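O-ureido-L-serine synthase (Streptomyces lavendulae, PDB 3X44) makes O-ureido-L-serine for D-cycloserine biosynthesis by a pyridoxal-phosphate-dependent addition of hydroxyurea to O-acetyl-L-serine, and also accepts sulfide to give L-cysteine. Local coordinates at residues 167-172 with 283-288; 48-53 with 145-150; 95-100 with 218-223. The protein carries 1 engineered substitution. One frame throughout, in Å; residues are numbered along the deposited sequence.

Contact 1 (167-172 with 283-288); sequences KRLDHF and GTVLLA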
# COMPACT_ATOMS: atom_id res chain seq x y z
N LYS A 167 17.22 7.77 4.63
CA LYS A 167 17.78 8.23 3.35
C LYS A 167 18.16 9.70 3.35
O LYS A 167 17.70 10.48 4.17
CB LYS A 167 16.78 7.96 2.23
CG LYS A 167 16.62 6.49 1.88
CD LYS A 167 15.33 6.25 1.13
CE LYS A 167 14.89 4.80 1.25
NZ LYS A 167 15.99 3.86 0.90
N ARG A 168 19.01 10.07 2.39
CA ARG A 168 19.46 11.45 2.28
C ARG A 168 18.43 12.39 1.65
O ARG A 168 17.85 12.09 0.61
CB ARG A 168 20.75 11.51 1.47
CG ARG A 168 21.19 12.93 1.11
CD ARG A 168 22.69 13.00 0.83
NE ARG A 168 23.12 14.37 0.57
CZ ARG A 168 24.32 14.68 0.08
NH1 ARG A 168 25.19 13.73 -0.20
NH2 ARG A 168 24.63 15.96 -0.13
N LEU A 169 18.21 13.53 2.31
CA LEU A 169 17.29 14.56 1.83
C LEU A 169 17.90 15.89 2.26
O LEU A 169 18.10 16.13 3.45
CB LEU A 169 15.89 14.39 2.44
CG LEU A 169 14.87 15.45 1.99
CD1 LEU A 169 14.71 15.41 0.47
CD2 LEU A 169 13.53 15.23 2.68
N ASP A 170 18.17 16.75 1.29
CA ASP A 170 18.79 18.05 1.54
C ASP A 170 17.90 19.28 1.40
O ASP A 170 18.06 20.24 2.14
CB ASP A 170 20.01 18.22 0.63
CG ASP A 170 21.04 17.14 0.85
OD1 ASP A 170 21.65 17.13 1.94
OD2 ASP A 170 21.23 16.31 -0.05
N HIS A 171 16.99 19.28 0.42
CA HIS A 171 16.10 20.42 0.21
C HIS A 171 14.67 20.01 -0.08
O HIS A 171 14.43 19.03 -0.78
CB HIS A 171 16.57 21.27 -0.97
CG HIS A 171 18.05 21.49 -1.01
ND1 HIS A 171 18.64 22.65 -0.55
CD2 HIS A 171 19.05 20.72 -1.48
CE1 HIS A 171 19.94 22.57 -0.73
NE2 HIS A 171 20.22 21.41 -1.30
N PHE A 172 13.73 20.77 0.48
CA PHE A 172 12.30 20.55 0.26
C PHE A 172 11.83 21.81 -0.47
O PHE A 172 11.95 22.92 0.05
CB PHE A 172 11.56 20.41 1.59
CG PHE A 172 10.07 20.36 1.44
CD1 PHE A 172 9.45 19.29 0.78
CD2 PHE A 172 9.27 21.38 1.94
CE1 PHE A 172 8.07 19.25 0.62
CE2 PHE A 172 7.89 21.35 1.78
CZ PHE A 172 7.29 20.28 1.12
N GLY A 283 25.78 14.42 -4.78
CA GLY A 283 25.00 13.63 -3.83
C GLY A 283 23.76 14.34 -3.29
O GLY A 283 22.89 13.71 -2.70
N THR A 284 23.69 15.65 -3.52
CA THR A 284 22.56 16.45 -3.05
C THR A 284 21.22 15.90 -3.53
O THR A 284 21.03 15.66 -4.72
CB THR A 284 22.70 17.91 -3.53
OG1 THR A 284 23.85 18.51 -2.90
CG2 THR A 284 21.46 18.73 -3.18
N VAL A 285 20.30 15.69 -2.59
CA VAL A 285 18.96 15.18 -2.90
C VAL A 285 17.90 16.25 -2.63
O VAL A 285 17.87 16.85 -1.55
CB VAL A 285 18.63 13.93 -2.07
CG1 VAL A 285 17.25 13.41 -2.47
CG2 VAL A 285 19.68 12.85 -2.29
N LEU A 286 17.03 16.48 -3.60
CA LEU A 286 15.98 17.48 -3.47
C LEU A 286 14.60 16.92 -3.75
O LEU A 286 14.45 16.03 -4.58
CB LEU A 286 16.25 18.64 -4.43
CG LEU A 286 17.62 19.30 -4.35
CD1 LEU A 286 18.58 18.66 -5.37
CD2 LEU A 286 17.47 20.79 -4.62
N LEU A 287 13.60 17.47 -3.06
CA LEU A 287 12.21 17.06 -3.23
C LEU A 287 11.36 18.27 -3.61
O LEU A 287 11.38 19.29 -2.90
CB LEU A 287 11.66 16.45 -1.95
CG LEU A 287 10.17 16.11 -1.98
CD1 LEU A 287 9.94 14.94 -2.95
CD2 LEU A 287 9.69 15.74 -0.57
N ALA A 288 10.61 18.15 -4.70
CA ALA A 288 9.75 19.22 -5.18
C ALA A 288 8.28 18.80 -5.22
O ALA A 288 7.95 17.69 -5.64
CB ALA A 288 10.19 19.66 -6.58
O HOH W 1 23.80 18.99 -0.32
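Asp170 and Val285 grip each other at the edge of the pairing between two parallel strands of the larger sheet. Asp170 OD2 takes Val285 N at 2.8 Å on its anti lone pair, almost straight. Its syn lone pair receives Arg168 NE, so one carboxylate oxygen joins the backbone of the other segment to a salt bridge within its own. Val285 O is likewise shared, between Asp170 N and His171 N. Parallel pairing then continues with Leu287 N to His171 O (2.9 Å). The tight side is apolar: Leu287 CD2 meets the edge of the Phe172 ring at CD1 (3.8 Å), and Leu169 CD1 reaches Leu287 CB. On the other face, His171 lies alongside Leu286, CD2 to CG 3.5 Å. The solvent side has no direct hydrogen bond from Arg168 to the other segment. Here the exposed Arg168, extended from CG to NE, lays its guanidinium over the carbonyl of Gly283, with O above the centre of the plane; a water links Arg168 NH2 to Thr284 OG1, which also bonds Pro281 O. Helix 147-164 packs on Leu169, Phe172, Val285 and Leu287, helix 264-278 packs on His171 and Leu286, and strands 28-33 and 197-203 flank the pair.

Contact 2 (48-53 with 145-150); sequences LSVVLD and NPANPS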
# COMPACT_ATOMS: atom_id res chain seq x y z
N LEU A 48 -10.97 18.04 2.54
CA LEU A 48 -11.41 16.99 3.44
C LEU A 48 -11.21 17.41 4.89
O LEU A 48 -12.09 17.24 5.74
CB LEU A 48 -10.62 15.70 3.17
CG LEU A 48 -10.91 14.52 4.09
CD1 LEU A 48 -12.32 14.01 3.83
CD2 LEU A 48 -9.89 13.42 3.85
N SER A 49 -10.04 17.97 5.17
CA SER A 49 -9.70 18.39 6.51
C SER A 49 -10.64 19.43 7.09
O SER A 49 -11.13 19.27 8.21
CB SER A 49 -8.28 18.93 6.56
OG SER A 49 -7.90 19.17 7.91
N VAL A 50 -10.88 20.49 6.34
CA VAL A 50 -11.75 21.56 6.80
C VAL A 50 -13.18 21.06 7.04
O VAL A 50 -13.81 21.42 8.04
CB VAL A 50 -11.79 22.73 5.78
CG1 VAL A 50 -12.81 23.77 6.21
CG2 VAL A 50 -10.39 23.36 5.66
N VAL A 51 -13.66 20.23 6.14
CA VAL A 51 -15.01 19.66 6.24
C VAL A 51 -15.13 18.73 7.44
O VAL A 51 -16.09 18.83 8.22
CB VAL A 51 -15.38 18.90 4.94
CG1 VAL A 51 -16.58 18.00 5.17
CG2 VAL A 51 -15.67 19.90 3.84
N LEU A 52 -14.18 17.82 7.60
CA LEU A 52 -14.19 16.89 8.73
C LEU A 52 -14.11 17.65 10.05
O LEU A 52 -14.83 17.34 11.00
CB LEU A 52 -13.01 15.92 8.63
CG LEU A 52 -13.02 14.89 7.50
CD1 LEU A 52 -11.79 14.00 7.63
CD2 LEU A 52 -14.29 14.05 7.54
N ASP A 53 -13.24 18.65 10.10
CA ASP A 53 -13.06 19.47 11.30
C ASP A 53 -14.36 20.19 11.64
O ASP A 53 -14.78 20.24 12.80
CB ASP A 53 -11.95 20.49 11.05
CG ASP A 53 -11.83 21.52 12.17
OD1 ASP A 53 -11.26 21.18 13.22
OD2 ASP A 53 -12.31 22.66 11.99
N ASN A 145 -7.76 28.88 8.35
CA ASN A 145 -8.17 27.67 9.03
C ASN A 145 -7.03 26.74 9.41
O ASN A 145 -6.35 26.18 8.54
CB ASN A 145 -9.19 26.90 8.19
CG ASN A 145 -9.97 25.90 8.99
OD1 ASN A 145 -9.47 25.37 9.98
ND2 ASN A 145 -11.20 25.62 8.58
N PRO A 146 -6.81 26.55 10.72
CA PRO A 146 -5.75 25.69 11.25
C PRO A 146 -5.86 24.27 10.70
O PRO A 146 -4.86 23.55 10.62
CB PRO A 146 -5.97 25.73 12.76
CG PRO A 146 -6.71 27.00 13.00
CD PRO A 146 -7.60 27.17 11.81
N ALA A 147 -7.07 23.87 10.33
CA ALA A 147 -7.31 22.53 9.78
C ALA A 147 -6.58 22.32 8.45
O ALA A 147 -6.46 21.19 7.98
CB ALA A 147 -8.81 22.31 9.59
N ASN A 148 -6.12 23.40 7.86
CA ASN A 148 -5.41 23.35 6.59
C ASN A 148 -3.99 22.82 6.83
O ASN A 148 -3.70 21.67 6.48
CB ASN A 148 -5.41 24.76 5.96
CG ASN A 148 -4.51 24.88 4.74
OD1 ASN A 148 -3.86 23.92 4.31
ND2 ASN A 148 -4.49 26.07 4.16
N PRO A 149 -3.11 23.61 7.47
CA PRO A 149 -1.74 23.14 7.72
C PRO A 149 -1.67 21.86 8.56
O PRO A 149 -0.73 21.07 8.42
CB PRO A 149 -1.07 24.33 8.43
CG PRO A 149 -2.19 25.13 8.98
CD PRO A 149 -3.31 24.98 7.99
N SER A 150 -2.67 21.65 9.42
CA SER A 150 -2.68 20.47 10.27
C SER A 150 -2.79 19.17 9.48
O SER A 150 -2.15 18.18 9.81
CB SER A 150 -3.81 20.56 11.30
OG SER A 150 -5.02 20.04 10.77
O HOH W 2 -12.97 23.47 9.63
O HOH W 3 -10.74 24.68 12.25
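Ser49, on helix 43-56, meets Ala147 near the N-terminal end of helix 147-164, so the contact sets the side of one helix against the end of another within the fold-type II pyridoxal-phosphate enzyme. Helix 43-56 begins at Ala43, the engineered position that in the natural enzyme is the lysine carrying the cofactor.

One direct hydrogen bond crosses the contact. Ser49 OG, placed anti to its own backbone nitrogen (chi1 -172°), donates to Ala147 O; the 2.5 Å separation is suspiciously short, so its exact length is doubtful. The same carbonyl receives a weak bond from Ser150 OG of its own segment.

A capping bond lies on the other segment. Asn145 OD1 accepts from Ala147 N at 2.9 Å, the donor standing well above the amide carbonyl plane, and this bond holds the asparagine side chain against the turn leading into the helix. Its ND2 also bonds Ala140 O, consistent with the amide orientation, OD1 toward Ala147 N.

Van der Waals packing is limited. Ala147 CB fits between Ser49 and Asp53, 3.9 Å from Asp53 CB, while both methyls of Val50 lie against the side-chain nitrogen ND2 of Asn145, with CG1 to ND2 at 3.4 Å the closer approach; the two side chains cross at a slant. Tyr151, further along helix 147-164, packs on Leu48 and Ser49.

Water completes the polar side. Asp53, whose OD1 forms a salt bridge with Lys57, does not bond Asn145 directly; two waters span the gap instead. One donates to Asp53 OD2 and to Asn145 OD1. The other donates to both Val50 O and Asp53 OD2, and accepts from Asn145 ND2 at 3.0 Å.

Contact 3 (95-100 with 218-223); sequences DTYSVE and QIQGLA. With PUS ((E)-O-(carbamoylamino)-N-({3-hydroxy-2-methyl-5-[(phosphonooxy)methyl]pyridin-4-yl}methylidene)-L-serine), chain C.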
# COMPACT_ATOMS: atom_id res chain seq x y z
N ASP A 95 -12.13 35.77 -12.35
CA ASP A 95 -12.53 35.44 -13.71
C ASP A 95 -11.38 35.09 -14.65
O ASP A 95 -11.63 34.67 -15.79
CB ASP A 95 -13.32 36.58 -14.32
CG ASP A 95 -12.53 37.87 -14.39
OD1 ASP A 95 -11.32 37.87 -14.04
OD2 ASP A 95 -13.11 38.89 -14.80
N THR A 96 -10.14 35.26 -14.20
CA THR A 96 -8.99 34.97 -15.04
C THR A 96 -8.40 33.57 -14.90
O THR A 96 -7.56 33.17 -15.71
CB THR A 96 -7.86 36.00 -14.81
OG1 THR A 96 -7.65 36.19 -13.41
CG2 THR A 96 -8.24 37.34 -15.45
N TYR A 97 -8.84 32.82 -13.89
CA TYR A 97 -8.34 31.45 -13.69
C TYR A 97 -8.89 30.58 -14.82
O TYR A 97 -9.93 30.88 -15.39
CB TYR A 97 -8.77 30.94 -12.31
CG TYR A 97 -7.96 31.60 -11.21
CD1 TYR A 97 -8.52 32.58 -10.40
CD2 TYR A 97 -6.60 31.29 -11.04
CE1 TYR A 97 -7.74 33.26 -9.45
CE2 TYR A 97 -5.82 31.97 -10.10
CZ TYR A 97 -6.40 32.95 -9.32
OH TYR A 97 -5.63 33.62 -8.40
N SER A 98 -8.18 29.50 -15.15
CA SER A 98 -8.59 28.65 -16.28
C SER A 98 -10.03 28.15 -16.25
O SER A 98 -10.57 27.82 -15.19
CB SER A 98 -7.62 27.46 -16.42
OG SER A 98 -7.94 26.42 -15.53
N VAL A 99 -10.64 28.09 -17.43
CA VAL A 99 -12.02 27.65 -17.56
C VAL A 99 -12.20 26.21 -17.09
O VAL A 99 -13.28 25.85 -16.62
CB VAL A 99 -12.54 27.83 -19.01
CG1 VAL A 99 -11.73 26.98 -19.99
CG2 VAL A 99 -14.02 27.47 -19.08
N GLU A 100 -11.14 25.41 -17.20
CA GLU A 100 -11.19 24.02 -16.76
C GLU A 100 -11.63 24.00 -15.29
O GLU A 100 -12.37 23.11 -14.86
CB GLU A 100 -9.81 23.36 -16.90
CG GLU A 100 -9.45 22.96 -18.34
CD GLU A 100 -8.58 24.01 -19.02
OE1 GLU A 100 -8.62 25.18 -18.59
OE2 GLU A 100 -7.85 23.67 -19.99
N GLN A 218 0.58 34.42 -13.82
CA GLN A 218 0.16 33.19 -14.47
C GLN A 218 0.42 31.87 -13.75
O GLN A 218 0.09 30.81 -14.27
CB GLN A 218 0.75 33.13 -15.87
CG GLN A 218 0.45 34.39 -16.67
CD GLN A 218 0.59 34.18 -18.16
OE1 GLN A 218 -0.28 33.58 -18.80
NE2 GLN A 218 1.69 34.67 -18.72
N ILE A 219 1.02 31.91 -12.56
CA ILE A 219 1.26 30.66 -11.86
C ILE A 219 0.07 30.37 -10.95
O ILE A 219 0.16 30.41 -9.73
CB ILE A 219 2.58 30.67 -11.06
CG1 ILE A 219 3.72 31.18 -11.93
CG2 ILE A 219 2.92 29.26 -10.63
CD1 ILE A 219 5.07 31.25 -11.23
N GLN A 220 -1.05 30.07 -11.60
CA GLN A 220 -2.32 29.79 -10.95
C GLN A 220 -2.22 28.96 -9.68
O GLN A 220 -1.64 27.87 -9.68
CB GLN A 220 -3.28 29.12 -11.95
CG GLN A 220 -3.30 29.82 -13.31
CD GLN A 220 -4.63 29.69 -14.05
OE1 GLN A 220 -5.65 29.31 -13.46
NE2 GLN A 220 -4.62 29.99 -15.34
N GLY A 221 -2.78 29.48 -8.60
CA GLY A 221 -2.75 28.77 -7.34
C GLY A 221 -1.82 29.40 -6.33
O GLY A 221 -2.00 29.24 -5.13
N LEU A 222 -0.83 30.14 -6.82
CA LEU A 222 0.13 30.78 -5.93
C LEU A 222 -0.10 32.26 -5.69
O LEU A 222 -0.87 32.93 -6.39
CB LEU A 222 1.56 30.65 -6.48
CG LEU A 222 2.05 29.28 -6.95
CD1 LEU A 222 3.49 29.40 -7.41
CD2 LEU A 222 1.94 28.28 -5.81
N ALA A 223 0.61 32.74 -4.67
CA ALA A 223 0.66 34.13 -4.27
C ALA A 223 -0.59 34.99 -4.24
O ALA A 223 -0.87 35.74 -5.18
CB ALA A 223 1.72 34.83 -5.11
N PUS C . -4.64 26.58 -4.25
CA PUS C . -5.68 27.19 -3.32
CB PUS C . -5.26 28.63 -2.86
OG PUS C . -5.09 29.52 -4.05
ND PUS C . -5.44 30.89 -3.73
CE PUS C . -4.53 31.87 -3.92
NZ2 PUS C . -3.22 31.57 -4.01
OZ1 PUS C . -4.89 33.00 -3.99
C PUS C . -7.03 27.25 -4.07
O PUS C . -7.22 26.53 -5.00
OT PUS C . -7.89 28.02 -3.71
C2 PUS C . -1.55 24.97 -7.01
C3 PUS C . -2.64 25.37 -6.10
C4 PUS C . -2.31 25.84 -4.75
C5 PUS C . -0.90 25.86 -4.34
C6 PUS C . 0.12 25.43 -5.31
C2A PUS C . -1.84 24.52 -8.41
C4A PUS C . -3.37 26.44 -3.85
C5A PUS C . -0.49 26.33 -2.95
N1 PUS C . -0.24 25.02 -6.57
O3 PUS C . -3.92 25.24 -6.50
O1P PUS C . -2.31 26.58 -0.52
O2P PUS C . -1.02 24.82 0.39
O3P PUS C . 0.04 26.84 -0.27
O4P PUS C . -0.83 25.32 -1.94
P PUS C . -1.03 25.90 -0.58
O HOH W 4 -6.29 31.00 -17.19
O HOH W 5 -3.25 32.25 -7.94
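The chain at Ile219-Leu222 folds into a type II beta turn, closed by Leu222 N to Ile219 O, and its Gln220 comes nearest in backbone to Tyr97, in the loop that leads into helix 99-107. The turn forms part of the active-site wall of a fold-type II pyridoxal-phosphate enzyme: Gln220, Gly221 and Leu222 all belong to the pocket holding the O-ureido-L-serine aldimine.

Gln220 makes the direct link. Its chain runs extended beyond CG (chi2 -151°) and brings OE1 to Ser98 N at 3.0 Å, where Ser98 N lies in the plane of the side-chain carbonyl, on a lone pair of OE1, and the bond is nearly straight. The same oxygen sits at the edge of the Tyr97 ring, 3.3 Å from CD2. The side chains of Tyr97 and Gln220 run past one another head to tail, with ring and amide planes 63° apart. The other end of the amide is held as well, since a water accepts from Gln220 NE2 and donates to Thr96 O, spanning the two segments beside the direct bond. Ser98 OG turns elsewhere, to Arg296 O and Arg101.

Gly221, with positive phi at the third position of the turn, lies close against the ligand, and its carbonyl accepts from the carbamoyl nitrogen NZ2 at 2.9 Å. Leu222 CD2 adds an apolar touch on pyridine carbon C6 at 3.4 Å, and Ser265 packs on Leu222. At the far end of the tyrosine, a second water lies in the ring plane, 2.8 Å from Tyr97 OH, accepting from Gly221 N and donating to Leu222 O.

Overall arrangement
The three contacts stand apart, with nearest atoms about 10 to 11 Å from one another, and lie at different distances from one cofactor site. Contact 3 touches the ligand directly, through the turn at 218-223. Contact 1 lies farther off: the side chain of Phe172 is about 9 Å from the ligand and about 5 Å from that of the cofactor-binding Thr181. Contact 2 is similarly set back, Val50 being about 11 Å from the ligand by its side chain. Helix 147-164 and strand 171-174 follow each other in the chain and join contacts 2 and 1, while contact 3 lies on the opposite side of the chain centre from contact 1, their centres 29 Å apart.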